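Suppressor protein MPT5 (Saccharomyces cerevisiae, PDB 5BZ1) binds the 3' untranslated regions of target messenger RNAs through its Pumilio-homology domain and regulates their expression after transcription. Local coordinates at residues A[97-102]-A[142-147]; A[321-326]-A[386-391]; A[220-225]-A[230-235]. All coordinates share one frame; numbering follows the deposited sequence.

Interaction 1 (A[97-102]-A[142-147]). With nucleotides of chain B.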
loop_
_atom_site.group_PDB
_atom_site.type_symbol
_atom_site.label_atom_id
_atom_site.label_comp_id
_atom_site.label_asym_id
_atom_site.label_seq_id
_atom_site.Cartn_x
_atom_site.Cartn_y
_atom_site.Cartn_z
ATOM N N TYR A 97 6.106 -22.354 6.315
ATOM C CA TYR A 97 4.963 -23.131 6.770
ATOM C C TYR A 97 4.219 -22.361 7.857
ATOM O O TYR A 97 2.986 -22.352 7.891
ATOM C CB TYR A 97 5.420 -24.500 7.282
ATOM C CG TYR A 97 6.229 -25.268 6.261
ATOM C CD1 TYR A 97 5.663 -25.651 5.054
ATOM C CD2 TYR A 97 7.556 -25.597 6.496
ATOM C CE1 TYR A 97 6.392 -26.341 4.108
ATOM C CE2 TYR A 97 8.294 -26.291 5.555
ATOM C CZ TYR A 97 7.706 -26.660 4.366
ATOM O OH TYR A 97 8.430 -27.348 3.424
ATOM N N GLY A 98 4.977 -21.706 8.733
ATOM C CA GLY A 98 4.402 -20.939 9.823
ATOM C C GLY A 98 3.455 -19.842 9.368
ATOM O O GLY A 98 2.396 -19.644 9.969
ATOM N N THR A 99 3.829 -19.133 8.306
ATOM C CA THR A 99 3.004 -18.042 7.797
ATOM C C THR A 99 1.617 -18.524 7.365
ATOM O O THR A 99 0.636 -17.810 7.544
ATOM C CB THR A 99 3.703 -17.264 6.649
ATOM O OG1 THR A 99 2.928 -16.110 6.299
ATOM C CG2 THR A 99 3.887 -18.139 5.410
ATOM N N ARG A 100 1.536 -19.736 6.817
ATOM C CA ARG A 100 0.256 -20.294 6.389
ATOM C C ARG A 100 -0.614 -20.604 7.609
ATOM O O ARG A 100 -1.812 -20.315 7.622
ATOM C CB ARG A 100 0.463 -21.567 5.564
ATOM C CG ARG A 100 1.438 -21.431 4.393
ATOM C CD ARG A 100 0.922 -20.483 3.317
ATOM N NE ARG A 100 1.789 -20.486 2.138
ATOM C CZ ARG A 100 1.389 -20.800 0.909
ATOM N NH1 ARG A 100 0.123 -21.120 0.680
ATOM N NH2 ARG A 100 2.252 -20.783 -0.098
ATOM N N SER A 101 0.003 -21.193 8.631
ATOM C CA SER A 101 -0.676 -21.488 9.887
ATOM C C SER A 101 -1.218 -20.218 10.546
ATOM O O SER A 101 -2.377 -20.166 10.948
ATOM C CB SER A 101 0.278 -22.194 10.853
ATOM O OG SER A 101 0.727 -23.429 10.334
ATOM N N LEU A 102 -0.370 -19.197 10.650
ATOM C CA LEU A 102 -0.731 -17.968 11.352
ATOM C C LEU A 102 -1.800 -17.158 10.613
ATOM O O LEU A 102 -2.688 -16.575 11.246
ATOM C CB LEU A 102 0.514 -17.118 11.627
ATOM C CG LEU A 102 0.317 -15.919 12.554
ATOM C CD1 LEU A 102 -0.457 -16.350 13.784
ATOM C CD2 LEU A 102 1.655 -15.323 12.960
ATOM N N ASN A 142 5.212 -10.772 5.187
ATOM C CA ASN A 142 4.373 -9.672 4.716
ATOM C C ASN A 142 2.915 -10.103 4.547
ATOM O O ASN A 142 2.007 -9.277 4.619
ATOM C CB ASN A 142 4.928 -9.049 3.426
ATOM C CG ASN A 142 4.536 -9.828 2.177
ATOM O OD1 ASN A 142 3.527 -9.527 1.534
ATOM N ND2 ASN A 142 5.337 -10.828 1.823
ATOM N N HIS A 143 2.696 -11.399 4.345
ATOM C CA HIS A 143 1.342 -11.927 4.222
ATOM C C HIS A 143 0.622 -11.927 5.572
ATOM O O HIS A 143 -0.595 -11.715 5.638
ATOM C CB HIS A 143 1.362 -13.339 3.625
ATOM C CG HIS A 143 1.905 -13.399 2.233
ATOM N ND1 HIS A 143 1.213 -12.912 1.139
ATOM C CD2 HIS A 143 3.067 -13.890 1.743
ATOM C CE1 HIS A 143 1.926 -13.097 0.049
ATOM N NE2 HIS A 143 3.063 -13.692 0.387
ATOM N N VAL A 144 1.376 -12.176 6.640
ATOM C CA VAL A 144 0.832 -12.116 7.993
ATOM C C VAL A 144 0.455 -10.679 8.368
ATOM O O VAL A 144 -0.617 -10.434 8.925
ATOM C CB VAL A 144 1.818 -12.701 9.028
ATOM C CG1 VAL A 144 1.330 -12.441 10.451
ATOM C CG2 VAL A 144 2.015 -14.200 8.795
ATOM N N ILE A 145 1.338 -9.729 8.062
ATOM C CA ILE A 145 1.051 -8.320 8.331
ATOM C C ILE A 145 -0.196 -7.882 7.563
ATOM O O ILE A 145 -1.071 -7.210 8.113
ATOM C CB ILE A 145 2.239 -7.399 7.973
ATOM C CG1 ILE A 145 3.491 -7.796 8.754
ATOM C CG2 ILE A 145 1.885 -5.939 8.247
ATOM C CD1 ILE A 145 3.308 -7.749 10.269
ATOM N N GLN A 146 -0.283 -8.275 6.295
ATOM C CA GLN A 146 -1.440 -7.927 5.475
ATOM C C GLN A 146 -2.726 -8.548 6.016
ATOM O O GLN A 146 -3.789 -7.930 5.964
ATOM C CB GLN A 146 -1.223 -8.332 4.013
ATOM C CG GLN A 146 -0.205 -7.470 3.268
ATOM C CD GLN A 146 -0.114 -7.816 1.793
ATOM O OE1 GLN A 146 -1.113 -7.787 1.075
ATOM N NE2 GLN A 146 1.089 -8.146 1.335
ATOM N N LYS A 147 -2.629 -9.770 6.531
ATOM C CA LYS A 147 -3.791 -10.432 7.107
ATOM C C LYS A 147 -4.285 -9.664 8.338
ATOM O O LYS A 147 -5.487 -9.462 8.502
ATOM C CB LYS A 147 -3.467 -11.891 7.457
ATOM C CG LYS A 147 -4.656 -12.700 7.939
ATOM C CD LYS A 147 -5.724 -12.870 6.860
ATOM C CE LYS A 147 -5.288 -13.848 5.778
ATOM N NZ LYS A 147 -6.395 -14.174 4.829
ATOM P P U B 7 6.629 -16.352 -4.676
ATOM O OP1 U B 7 7.761 -16.868 -3.858
ATOM O OP2 U B 7 6.730 -16.418 -6.159
ATOM O "O5'" U B 7 5.298 -17.107 -4.216
ATOM C "C5'" U B 7 5.093 -18.489 -4.503
ATOM C "C4'" U B 7 3.625 -18.854 -4.541
ATOM O "O4'" U B 7 3.140 -19.076 -3.186
ATOM C "C3'" U B 7 2.697 -17.803 -5.159
ATOM O "O3'" U B 7 1.616 -18.461 -5.831
ATOM C "C2'" U B 7 2.154 -17.085 -3.927
ATOM O "O2'" U B 7 0.930 -16.409 -4.124
ATOM C "C1'" U B 7 2.019 -18.246 -2.946
ATOM N N1 U B 7 2.008 -17.865 -1.525
ATOM C C2 U B 7 0.782 -17.871 -0.876
ATOM O O2 U B 7 -0.263 -18.152 -1.438
ATOM N N3 U B 7 0.815 -17.521 0.453
ATOM C C4 U B 7 1.933 -17.186 1.189
ATOM O O4 U B 7 1.797 -16.898 2.380
ATOM C C5 U B 7 3.165 -17.216 0.448
ATOM C C6 U B 7 3.165 -17.549 -0.851
ATOM P P U B 6 3.465 -12.077 -8.389
ATOM O OP1 U B 6 4.341 -12.010 -9.590
ATOM O OP2 U B 6 2.165 -12.803 -8.463
ATOM O "O5'" U B 6 4.293 -12.697 -7.175
ATOM C "C5'" U B 6 5.660 -12.360 -6.963
ATOM C "C4'" U B 6 6.141 -12.806 -5.603
ATOM O "O4'" U B 6 5.955 -11.728 -4.645
ATOM C "C3'" U B 6 5.428 -14.028 -5.019
ATOM O "O3'" U B 6 6.362 -14.813 -4.277
ATOM C "C2'" U B 6 4.419 -13.400 -4.059
ATOM O "O2'" U B 6 3.999 -14.245 -3.005
ATOM C "C1'" U B 6 5.203 -12.199 -3.542
ATOM N N1 U B 6 4.366 -11.104 -3.025
ATOM C C2 U B 6 4.359 -10.914 -1.653
ATOM O O2 U B 6 5.011 -11.617 -0.899
ATOM N N3 U B 6 3.562 -9.886 -1.197
ATOM C C4 U B 6 2.789 -9.040 -1.970
ATOM O O4 U B 6 2.122 -8.157 -1.422
ATOM C C5 U B 6 2.856 -9.302 -3.381
ATOM C C6 U B 6 3.621 -10.299 -3.856
ATOM P P U B 9 0.846 -23.468 -2.755
ATOM O OP1 U B 9 -0.530 -23.689 -2.236
ATOM O OP2 U B 9 1.472 -22.130 -2.630
ATOM O "O5'" U B 9 1.802 -24.534 -2.056
ATOM C "C5'" U B 9 3.209 -24.521 -2.252
ATOM C "C4'" U B 9 3.903 -25.251 -1.133
ATOM O "O4'" U B 9 3.705 -24.520 0.103
ATOM C "C3'" U B 9 3.364 -26.642 -0.846
ATOM O "O3'" U B 9 3.952 -27.623 -1.684
ATOM C "C2'" U B 9 3.669 -26.838 0.637
ATOM O "O2'" U B 9 5.007 -27.274 0.831
ATOM C "C1'" U B 9 3.534 -25.413 1.178
ATOM N N1 U B 9 2.218 -25.146 1.807
ATOM C C2 U B 9 2.027 -25.554 3.118
ATOM O O2 U B 9 2.881 -26.141 3.760
ATOM N N3 U B 9 0.792 -25.264 3.652
ATOM C C4 U B 9 -0.244 -24.610 3.017
ATOM O O4 U B 9 -1.298 -24.425 3.630
ATOM C C5 U B 9 0.034 -24.211 1.668
ATOM C C6 U B 9 1.227 -24.476 1.120
#
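V144 packs against T99 (methyl on hydroxyl oxygen) and L102 (methyl on methyl), with no hydrogen bond between the nearly parallel helices. V144 CG2 slides past the T99 hydroxyl, 3.3 Å from OG1, already engaged by Q103 NE2 and N140 O. V144 CG1 lies across L102, 3.8 Å from its CD2. Nearer the RNA, flat groups lie face to base. The H143 ring has U7 of chain B over one face, with U7 C4 3.5 Å above the plane, and N142 ND2 over the other. R100, bent at chi2 (-66°), slips its guanidinium between two bases: U7 N3 stands 3.4 Å above its centre, while U9 of chain B lies over the opposite face toward the rim. In plane at the guanidinium edge, R100 NH2 donates to the U9 phosphate oxygen OP2 at 3.0 Å. Hydrogen bonds read U6 of chain B: its N3 donates almost straight (178°) to N142 OD1 at 2.8 Å, N142 ND2 returns a bond to U6 O2, and Q146 NE2 reaches U6 O4 at 2.9 Å. Asparagine and glutamine reading one uracil, with side chains set between bases, is the classic PUF-repeat pattern; here Pumilio 4 reads U6 and Pumilio 3 supplies R100.

Interaction 2 (A[321-326]-A[386-391]). With nucleotides of chain B.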
loop_
_atom_site.group_PDB
_atom_site.type_symbol
_atom_site.label_atom_id
_atom_site.label_comp_id
_atom_site.label_asym_id
_atom_site.label_seq_id
_atom_site.Cartn_x
_atom_site.Cartn_y
_atom_site.Cartn_z
ATOM N N ALA A 321 5.205 14.750 -19.000
ATOM C CA ALA A 321 4.711 15.750 -18.060
ATOM C C ALA A 321 4.255 17.007 -18.802
ATOM O O ALA A 321 3.244 17.618 -18.446
ATOM C CB ALA A 321 5.778 16.090 -17.037
ATOM N N LEU A 322 5.005 17.388 -19.833
ATOM C CA LEU A 322 4.645 18.543 -20.653
ATOM C C LEU A 322 3.316 18.314 -21.365
ATOM O O LEU A 322 2.433 19.175 -21.334
ATOM C CB LEU A 322 5.740 18.842 -21.677
ATOM C CG LEU A 322 5.431 19.960 -22.678
ATOM C CD1 LEU A 322 5.282 21.297 -21.975
ATOM C CD2 LEU A 322 6.502 20.046 -23.756
ATOM N N GLN A 323 3.182 17.153 -22.003
ATOM C CA GLN A 323 1.955 16.792 -22.710
ATOM C C GLN A 323 0.734 16.760 -21.790
ATOM O O GLN A 323 -0.366 17.141 -22.192
ATOM C CB GLN A 323 2.115 15.441 -23.416
ATOM C CG GLN A 323 2.964 15.487 -24.685
ATOM C CD GLN A 323 3.012 14.151 -25.396
ATOM O OE1 GLN A 323 1.995 13.660 -25.890
ATOM N NE2 GLN A 323 4.196 13.550 -25.445
ATOM N N THR A 324 0.933 16.303 -20.559
ATOM C CA THR A 324 -0.148 16.267 -19.580
ATOM C C THR A 324 -0.621 17.685 -19.244
ATOM O O THR A 324 -1.822 17.939 -19.140
ATOM C CB THR A 324 0.282 15.526 -18.305
ATOM O OG1 THR A 324 0.401 14.126 -18.588
ATOM C CG2 THR A 324 -0.731 15.730 -17.185
ATOM N N LEU A 325 0.326 18.607 -19.099
ATOM C CA LEU A 325 -0.003 19.995 -18.791
ATOM C C LEU A 325 -0.671 20.691 -19.979
ATOM O O LEU A 325 -1.481 21.600 -19.795
ATOM C CB LEU A 325 1.255 20.763 -18.368
ATOM C CG LEU A 325 1.050 22.192 -17.853
ATOM C CD1 LEU A 325 0.328 22.174 -16.517
ATOM C CD2 LEU A 325 2.369 22.941 -17.735
ATOM N N LEU A 326 -0.332 20.254 -21.190
ATOM C CA LEU A 326 -0.814 20.897 -22.416
ATOM C C LEU A 326 -2.168 20.369 -22.892
ATOM O O LEU A 326 -2.829 21.001 -23.719
ATOM C CB LEU A 326 0.216 20.745 -23.543
ATOM C CG LEU A 326 1.529 21.522 -23.446
ATOM C CD1 LEU A 326 2.437 21.221 -24.627
ATOM C CD2 LEU A 326 1.252 23.003 -23.377
ATOM N N LYS A 386 4.389 14.349 -33.354
ATOM C CA LYS A 386 3.016 14.404 -33.852
ATOM C C LYS A 386 1.985 14.466 -32.724
ATOM O O LYS A 386 0.923 15.074 -32.881
ATOM C CB LYS A 386 2.726 13.210 -34.769
ATOM C CG LYS A 386 2.864 11.850 -34.086
ATOM C CD LYS A 386 2.602 10.701 -35.057
ATOM C CE LYS A 386 2.981 9.365 -34.430
ATOM N NZ LYS A 386 2.871 8.234 -35.395
ATOM N N LYS A 387 2.298 13.836 -31.592
ATOM C CA LYS A 387 1.412 13.858 -30.430
ATOM C C LYS A 387 1.315 15.268 -29.848
ATOM O O LYS A 387 0.229 15.745 -29.517
ATOM C CB LYS A 387 1.900 12.882 -29.359
ATOM C CG LYS A 387 1.899 11.420 -29.788
ATOM C CD LYS A 387 2.202 10.501 -28.608
ATOM C CE LYS A 387 1.169 10.664 -27.501
ATOM N NZ LYS A 387 1.581 9.999 -26.227
ATOM N N ILE A 388 2.460 15.928 -29.723
ATOM C CA ILE A 388 2.515 17.298 -29.226
ATOM C C ILE A 388 1.840 18.255 -30.214
ATOM O O ILE A 388 1.169 19.206 -29.811
ATOM C CB ILE A 388 3.971 17.729 -28.947
ATOM C CG1 ILE A 388 4.593 16.828 -27.874
ATOM C CG2 ILE A 388 4.043 19.183 -28.517
ATOM C CD1 ILE A 388 5.982 17.253 -27.430
ATOM N N LYS A 389 2.013 17.992 -31.507
ATOM C CA LYS A 389 1.365 18.784 -32.547
ATOM C C LYS A 389 -0.156 18.651 -32.461
ATOM O O LYS A 389 -0.877 19.634 -32.616
ATOM C CB LYS A 389 1.863 18.366 -33.935
ATOM C CG LYS A 389 1.404 19.277 -35.074
ATOM C CD LYS A 389 1.913 18.788 -36.425
ATOM C CE LYS A 389 1.339 19.612 -37.577
ATOM N NZ LYS A 389 1.713 21.052 -37.507
ATOM N N LEU A 390 -0.640 17.438 -32.199
ATOM C CA LEU A 390 -2.078 17.195 -32.081
ATOM C C LEU A 390 -2.678 17.967 -30.904
ATOM O O LEU A 390 -3.763 18.540 -31.018
ATOM C CB LEU A 390 -2.367 15.698 -31.935
ATOM C CG LEU A 390 -3.837 15.281 -31.850
ATOM C CD1 LEU A 390 -4.604 15.753 -33.081
ATOM C CD2 LEU A 390 -3.977 13.768 -31.678
ATOM N N LYS A 391 -1.965 17.982 -29.780
ATOM C CA LYS A 391 -2.399 18.728 -28.600
ATOM C C LYS A 391 -2.443 20.241 -28.858
ATOM O O LYS A 391 -3.362 20.928 -28.404
ATOM C CB LYS A 391 -1.502 18.406 -27.402
ATOM C CG LYS A 391 -1.652 16.965 -26.884
ATOM C CD LYS A 391 -0.750 16.703 -25.681
ATOM C CE LYS A 391 -1.114 15.398 -24.979
ATOM N NZ LYS A 391 -0.929 14.208 -25.853
ATOM O "O5'" U B 1 6.457 4.805 -28.391
ATOM C "C5'" U B 1 7.845 4.587 -28.602
ATOM C "C4'" U B 1 8.678 5.299 -27.567
ATOM O "O4'" U B 1 8.633 6.731 -27.795
ATOM C "C3'" U B 1 8.229 5.139 -26.122
ATOM O "O3'" U B 1 8.659 3.915 -25.549
ATOM C "C2'" U B 1 8.818 6.375 -25.449
ATOM O "O2'" U B 1 10.193 6.188 -25.146
ATOM C "C1'" U B 1 8.706 7.419 -26.566
ATOM N N1 U B 1 7.504 8.275 -26.426
ATOM C C2 U B 1 7.635 9.432 -25.671
ATOM O O2 U B 1 8.682 9.752 -25.131
ATOM N N3 U B 1 6.498 10.196 -25.567
ATOM C C4 U B 1 5.267 9.924 -26.129
ATOM O O4 U B 1 4.340 10.716 -25.941
ATOM C C5 U B 1 5.212 8.713 -26.898
ATOM C C6 U B 1 6.304 7.945 -27.023
HETATM O O HOH W 1 -4.231 20.231 -25.835
#
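The flat carboxamide of Q323 takes K391 in its own plane: K391 NZ donates to a lone pair of Q323 OE1 at 3.0 Å, with a C=O...N angle of 137°. I388 stands over one face, its CG1 4.0 Å from Q323 CD, and also touches the aliphatic CG. From a second direction K387 CE comes within 3.5 Å of the same OE1. At the far end of the amide, Q323 NE2 donates to O4 of U1 of chain B at 2.9 Å and at 154°. K387, which crosses Q323 at about a right angle, bends at chi3 (60°) so that its NZ also donates to U1 O4, at 2.9 Å. The alkyl part of K391 runs over the Q323 backbone, with CE 3.4 Å from Q323 O. One water bridges the helices, donating to both L326 O and K391 O. I313 and T372 pack on I388. The contact thus joins helix 318-326 of Pumilio 8 to helix 385-398 at U1. Because OE1 is held by an ammonium group, NE2 is turned to the RNA, and that charge would probably polarise the amide and strengthen its N-H as a donor. Two donors converging on one carbonyl suit O4 of a uracil, whereas the amino group of a cytosine there would be expected to meet them as a third donor.

Interaction 3 (A[220-225]-A[230-235]); sequences QFLLDI and FYLLAE. With nucleotides of chain B.
L232 is the residue through which helix 229-240 grips helix 215-223, touching both L222 and L223. Two aromatic side chains precede it. The F230 ring offers one face to Y231 CD2, which sits 3.6 Å above the ring plane toward its rim, and F230 also packs on F196 of helix 192-204. Y231 in turn lays its ring over the base of the next side chain, with L232 CB 4.3 Å above the ring centre, while its hydroxyl is hydrogen-bonded to S199. L232 itself carries CG anti to the backbone N (chi1 -170°), which sends its CD2 methyl across to L222 and L223. There CD2 lies 3.6 Å from L222 CB and 3.7 Å from the carbonyl oxygen L222 O. The same methyl meets L223 CD2 at 4.2 Å, where the two leucines cross at about a right angle. L233 turns to F260 and I267 of the following helix 253-273. E235 closes the turn, its N bonded to Y231 O at 2.9 Å. At the start of 220-225, away from this apolar patch, Q220 extends to the RNA, where its NE2 donates to O4 of U3 of chain B at 2.9 Å and almost straight, 177°. With an alanine in place of Q220, the uracil O4 would probably be left without this donor and the base less firmly held. The pairing of a base-contacting helix with the helix that follows it, joined by a short turn and sealed by leucines, is characteristic of a helical PUF repeat, here Pumilio 6.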
loop_
_atom_site.group_PDB
_atom_site.type_symbol
_atom_site.label_atom_id
_atom_site.label_comp_id
_atom_site.label_asym_id
_atom_site.label_seq_id
_atom_site.Cartn_x
_atom_site.Cartn_y
_atom_site.Cartn_z
ATOM N N GLN A 220 2.237 8.703 -5.080
ATOM C CA GLN A 220 1.035 8.704 -5.901
ATOM C C GLN A 220 -0.188 8.222 -5.117
ATOM O O GLN A 220 -1.291 8.732 -5.305
ATOM C CB GLN A 220 1.244 7.851 -7.157
ATOM C CG GLN A 220 2.249 8.429 -8.149
ATOM C CD GLN A 220 2.293 7.655 -9.452
ATOM O OE1 GLN A 220 1.357 7.710 -10.251
ATOM N NE2 GLN A 220 3.384 6.926 -9.674
ATOM N N PHE A 221 0.011 7.249 -4.233
ATOM C CA PHE A 221 -1.087 6.735 -3.419
ATOM C C PHE A 221 -1.624 7.812 -2.476
ATOM O O PHE A 221 -2.837 7.949 -2.314
ATOM C CB PHE A 221 -0.662 5.496 -2.624
ATOM C CG PHE A 221 -1.820 4.721 -2.057
ATOM C CD1 PHE A 221 -2.395 3.685 -2.780
ATOM C CD2 PHE A 221 -2.349 5.042 -0.814
ATOM C CE1 PHE A 221 -3.473 2.972 -2.270
ATOM C CE2 PHE A 221 -3.429 4.333 -0.295
ATOM C CZ PHE A 221 -3.990 3.297 -1.027
ATOM N N LEU A 222 -0.721 8.572 -1.859
ATOM C CA LEU A 222 -1.114 9.695 -1.009
ATOM C C LEU A 222 -1.939 10.717 -1.785
ATOM O O LEU A 222 -2.906 11.271 -1.264
ATOM C CB LEU A 222 0.111 10.384 -0.410
ATOM C CG LEU A 222 0.852 9.710 0.740
ATOM C CD1 LEU A 222 1.809 10.694 1.400
ATOM C CD2 LEU A 222 -0.132 9.154 1.754
ATOM N N LEU A 223 -1.553 10.958 -3.035
ATOM C CA LEU A 223 -2.205 11.968 -3.863
ATOM C C LEU A 223 -3.653 11.594 -4.212
ATOM O O LEU A 223 -4.426 12.439 -4.668
ATOM C CB LEU A 223 -1.382 12.235 -5.130
ATOM C CG LEU A 223 -0.092 13.036 -4.940
ATOM C CD1 LEU A 223 0.742 13.077 -6.219
ATOM C CD2 LEU A 223 -0.414 14.446 -4.481
ATOM N N ASP A 224 -4.012 10.332 -3.987
ATOM C CA ASP A 224 -5.375 9.863 -4.228
ATOM C C ASP A 224 -6.247 9.928 -2.973
ATOM O O ASP A 224 -7.456 9.692 -3.035
ATOM C CB ASP A 224 -5.365 8.437 -4.789
ATOM C CG ASP A 224 -5.160 8.400 -6.291
ATOM O OD1 ASP A 224 -5.565 9.364 -6.972
ATOM O OD2 ASP A 224 -4.600 7.403 -6.791
ATOM N N ILE A 225 -5.635 10.244 -1.834
ATOM C CA ILE A 225 -6.387 10.396 -0.591
ATOM C C ILE A 225 -6.875 11.840 -0.431
ATOM O O ILE A 225 -6.106 12.731 -0.064
ATOM C CB ILE A 225 -5.555 9.978 0.636
ATOM C CG1 ILE A 225 -4.986 8.574 0.434
ATOM C CG2 ILE A 225 -6.402 10.042 1.901
ATOM C CD1 ILE A 225 -4.098 8.101 1.568
ATOM N N PHE A 230 -5.771 19.209 1.841
ATOM C CA PHE A 230 -5.621 20.506 2.510
ATOM C C PHE A 230 -4.178 20.870 2.884
ATOM O O PHE A 230 -3.874 22.044 3.094
ATOM C CB PHE A 230 -6.541 20.600 3.738
ATOM C CG PHE A 230 -6.045 19.835 4.935
ATOM C CD1 PHE A 230 -5.404 20.495 5.975
ATOM C CD2 PHE A 230 -6.223 18.459 5.023
ATOM C CE1 PHE A 230 -4.945 19.799 7.083
ATOM C CE2 PHE A 230 -5.766 17.755 6.126
ATOM C CZ PHE A 230 -5.125 18.426 7.157
ATOM N N TYR A 231 -3.296 19.875 2.959
ATOM C CA TYR A 231 -1.893 20.132 3.285
ATOM C C TYR A 231 -0.905 19.522 2.286
ATOM O O TYR A 231 0.144 20.105 2.020
ATOM C CB TYR A 231 -1.561 19.647 4.700
ATOM C CG TYR A 231 -1.322 18.160 4.796
ATOM C CD1 TYR A 231 -0.032 17.641 4.816
ATOM C CD2 TYR A 231 -2.384 17.276 4.868
ATOM C CE1 TYR A 231 0.186 16.286 4.902
ATOM C CE2 TYR A 231 -2.177 15.925 4.957
ATOM C CZ TYR A 231 -0.895 15.435 4.971
ATOM O OH TYR A 231 -0.709 14.082 5.057
ATOM N N LEU A 232 -1.238 18.352 1.744
ATOM C CA LEU A 232 -0.285 17.579 0.945
ATOM C C LEU A 232 0.171 18.284 -0.335
ATOM O O LEU A 232 1.346 18.219 -0.692
ATOM C CB LEU A 232 -0.840 16.188 0.616
ATOM C CG LEU A 232 0.169 15.228 -0.017
ATOM C CD1 LEU A 232 1.369 15.031 0.899
ATOM C CD2 LEU A 232 -0.471 13.891 -0.344
ATOM N N LEU A 233 -0.757 18.947 -1.019
ATOM C CA LEU A 233 -0.443 19.661 -2.257
ATOM C C LEU A 233 0.631 20.727 -2.040
ATOM O O LEU A 233 1.698 20.680 -2.653
ATOM C CB LEU A 233 -1.704 20.297 -2.843
ATOM C CG LEU A 233 -2.761 19.342 -3.393
ATOM C CD1 LEU A 233 -4.099 20.050 -3.536
ATOM C CD2 LEU A 233 -2.317 18.782 -4.730
ATOM N N ALA A 234 0.345 21.680 -1.160
ATOM C CA ALA A 234 1.298 22.733 -0.832
ATOM C C ALA A 234 2.594 22.169 -0.246
ATOM O O ALA A 234 3.684 22.623 -0.587
ATOM C CB ALA A 234 0.672 23.728 0.124
ATOM N N GLU A 235 2.467 21.186 0.643
ATOM C CA GLU A 235 3.627 20.574 1.284
ATOM C C GLU A 235 4.555 19.951 0.244
ATOM O O GLU A 235 5.760 20.211 0.244
ATOM C CB GLU A 235 3.182 19.507 2.284
ATOM C CG GLU A 235 4.258 19.075 3.260
ATOM C CD GLU A 235 4.286 19.929 4.508
ATOM O OE1 GLU A 235 3.205 20.384 4.940
ATOM O OE2 GLU A 235 5.387 20.144 5.057
ATOM P P U B 3 8.499 1.125 -19.304
ATOM O OP1 U B 3 9.489 0.045 -19.054
ATOM O OP2 U B 3 7.336 0.835 -20.184
ATOM O "O5'" U B 3 7.953 1.662 -17.905
ATOM C "C5'" U B 3 7.225 0.823 -17.023
ATOM C "C4'" U B 3 7.839 0.826 -15.647
ATOM O "O4'" U B 3 7.894 2.174 -15.117
ATOM C "C3'" U B 3 7.099 0.037 -14.581
ATOM O "O3'" U B 3 7.368 -1.351 -14.670
ATOM C "C2'" U B 3 7.599 0.674 -13.288
ATOM O "O2'" U B 3 8.870 0.151 -12.929
ATOM C "C1'" U B 3 7.777 2.140 -13.711
ATOM N N1 U B 3 6.638 2.991 -13.301
ATOM C C2 U B 3 6.667 3.506 -12.012
ATOM O O2 U B 3 7.571 3.279 -11.226
ATOM N N3 U B 3 5.592 4.288 -11.671
ATOM C C4 U B 3 4.514 4.604 -12.475
ATOM O O4 U B 3 3.618 5.322 -12.021
ATOM C C5 U B 3 4.563 4.039 -13.795
ATOM C C6 U B 3 5.598 3.269 -14.163
#

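How the interactions relate
From the N terminus, interaction 1 closes first, a mostly helical loop of 39 residues that ties Pumilio 3 to Pumilio 4. Interaction 3 follows, spanning only four residues and joining consecutive helices inside Pumilio 6. Interaction 2 closes last, across 59 residues that include an unmodelled part, 336-352, and joins helix 318-326 of Pumilio 8 to helix 385-398. The three are in series: none nests in or crosses another. Centres of interactions 1 and 2 lie 47 Å apart, on opposite sides of the chain's centre, with interaction 3 between them along the chain. The RNA runs the other way: U1 is met at interaction 2, U3 at interaction 3, and U6, U7 and U9 at interaction 1.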